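Local coordinates for probable acetolactate synthase isozyme III (Small subunit) (PDB 2PC6), which is probably a regulatory-type small subunit of a larger enzyme, built from two ACT-like alpha-beta domains, with a calcium ion bound in the model, at residues R100-M103 and K104-D108. Residues are numbered along the deposited sequence; the frame is centred on the assembly and turned at random.
Sequences REEM and KRLAD
Arg105 reaches back along the helix to Glu102, three residues earlier, and the two form a salt bridge on the exposed side of the helix, with Arg105 NH2 2.6 Å from Glu102 OE1. Glu102 OE1 lies at the guanidinium's edge, close to its plane, and offers its anti lone pair, the N-H...O angle being 158°; the carboxylate and guanidinium planes are inclined by 63°. A bend at chi3 of Arg105 (-61°) folds the guanidinium back over the backbone, where one face, near its rim, lies over Glu101 O and Glu102 N. Both residues belong to helix 98-109 of the second ACT-like domain, which packs against a four-stranded antiparallel sheet of strand order 2-3-1-4. Met103, Leu106 and Ala107 are buried on the inner side of the helix. There selenomethionine Met103 and Leu106 run alongside each other in the same direction, Met103 CE touching Leu106 CD1 at 3.5 Å. Met103 also meets Tyr122 of strand 121-128, while Leu106 packs on Phe136 and Ala139 of helix 130-139, joining the two helices. The backbone keeps regular alpha-helical bonds, Leu106 N to Glu102 O and Ala107 N to Met103 O, both at 2.9 Å.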
loop_
_atom_site.group_PDB
_atom_site.type_symbol
_atom_site.label_atom_id
_atom_site.label_comp_id
_atom_site.label_asym_id
_atom_site.label_seq_id
_atom_site.Cartn_x
_atom_site.Cartn_y
_atom_site.Cartn_z
ATOM N N ARG A 100 -14.530 -12.573 -21.236
ATOM C CA ARG A 100 -13.308 -11.951 -21.696
ATOM C C ARG A 100 -13.570 -10.562 -22.240
ATOM O O ARG A 100 -12.826 -9.654 -21.936
ATOM C CB ARG A 100 -12.615 -12.803 -22.745
ATOM C CG ARG A 100 -11.610 -13.688 -22.123
ATOM C CD ARG A 100 -10.954 -14.624 -23.100
ATOM N NE ARG A 100 -9.539 -14.304 -23.384
ATOM C CZ ARG A 100 -8.532 -14.314 -22.504
ATOM N NH1 ARG A 100 -8.710 -14.579 -21.195
ATOM N NH2 ARG A 100 -7.316 -14.063 -22.945
ATOM N N GLU A 101 -14.637 -10.398 -23.011
ATOM C CA GLU A 101 -14.966 -9.102 -23.554
ATOM C C GLU A 101 -15.438 -8.190 -22.401
ATOM O O GLU A 101 -15.022 -7.020 -22.320
ATOM C CB GLU A 101 -16.029 -9.212 -24.662
ATOM C CG GLU A 101 -15.542 -9.064 -26.137
ATOM C CD GLU A 101 -15.420 -10.428 -26.933
ATOM O OE1 GLU A 101 -15.565 -11.514 -26.271
ATOM O OE2 GLU A 101 -15.150 -10.396 -28.195
ATOM N N GLU A 102 -16.276 -8.736 -21.512
ATOM C CA GLU A 102 -16.842 -7.981 -20.415
ATOM C C GLU A 102 -15.770 -7.406 -19.484
ATOM O O GLU A 102 -15.800 -6.212 -19.166
ATOM C CB GLU A 102 -17.853 -8.833 -19.629
ATOM C CG GLU A 102 -18.462 -8.119 -18.353
ATOM C CD GLU A 102 -19.315 -6.859 -18.664
ATOM O OE1 GLU A 102 -19.750 -6.678 -19.819
ATOM O OE2 GLU A 102 -19.584 -6.058 -17.748
HETATM N N MSE A 103 -14.829 -8.261 -19.063
HETATM C CA MSE A 103 -13.701 -7.888 -18.203
HETATM C C MSE A 103 -12.823 -6.887 -18.882
HETATM O O MSE A 103 -12.336 -5.972 -18.232
HETATM C CB MSE A 103 -12.847 -9.092 -17.808
HETATM C CG MSE A 103 -13.505 -10.071 -16.881
HETATM SE SE MSE A 103 -14.088 -9.279 -15.183
HETATM C CE MSE A 103 -15.904 -8.679 -15.668
ATOM N N LYS A 104 -12.602 -7.041 -20.189
ATOM C CA LYS A 104 -11.842 -6.028 -20.909
ATOM C C LYS A 104 -12.615 -4.680 -20.928
ATOM O O LYS A 104 -12.032 -3.610 -20.672
ATOM C CB LYS A 104 -11.482 -6.514 -22.305
ATOM C CG LYS A 104 -10.698 -5.490 -23.166
ATOM C CD LYS A 104 -9.301 -5.090 -22.537
ATOM C CE LYS A 104 -8.363 -4.476 -23.617
ATOM N NZ LYS A 104 -8.462 -2.969 -23.757
ATOM N N ARG A 105 -13.921 -4.719 -21.196
ATOM C CA ARG A 105 -14.709 -3.450 -21.120
ATOM C C ARG A 105 -14.620 -2.757 -19.766
ATOM O O ARG A 105 -14.439 -1.535 -19.750
ATOM C CB ARG A 105 -16.172 -3.613 -21.478
ATOM C CG ARG A 105 -16.394 -3.789 -22.921
ATOM C CD ARG A 105 -17.876 -3.782 -23.212
ATOM N NE ARG A 105 -18.589 -4.868 -22.540
ATOM C CZ ARG A 105 -18.815 -6.059 -23.092
ATOM N NH1 ARG A 105 -18.367 -6.325 -24.312
ATOM N NH2 ARG A 105 -19.478 -6.992 -22.406
ATOM N N LEU A 106 -14.710 -3.529 -18.663
ATOM C CA LEU A 106 -14.621 -2.969 -17.300
ATOM C C LEU A 106 -13.259 -2.414 -17.021
ATOM O O LEU A 106 -13.125 -1.296 -16.467
ATOM C CB LEU A 106 -14.995 -3.969 -16.209
ATOM C CG LEU A 106 -16.475 -4.229 -15.963
ATOM C CD1 LEU A 106 -16.721 -5.393 -14.915
ATOM C CD2 LEU A 106 -17.207 -2.947 -15.522
ATOM N N ALA A 107 -12.229 -3.155 -17.406
ATOM C CA ALA A 107 -10.895 -2.588 -17.286
ATOM C C ALA A 107 -10.867 -1.216 -18.007
ATOM O O ALA A 107 -10.464 -0.221 -17.387
ATOM C CB ALA A 107 -9.806 -3.540 -17.813
ATOM N N ASP A 108 -11.279 -1.130 -19.272
ATOM C CA ASP A 108 -11.166 0.151 -19.999
ATOM C C ASP A 108 -12.002 1.244 -19.354
ATOM O O ASP A 108 -11.589 2.381 -19.250
ATOM C CB ASP A 108 -11.568 0.042 -21.492
ATOM C CG ASP A 108 -10.655 -0.915 -22.314
ATOM O OD1 ASP A 108 -9.483 -1.147 -21.941
ATOM O OD2 ASP A 108 -11.130 -1.434 -23.371
#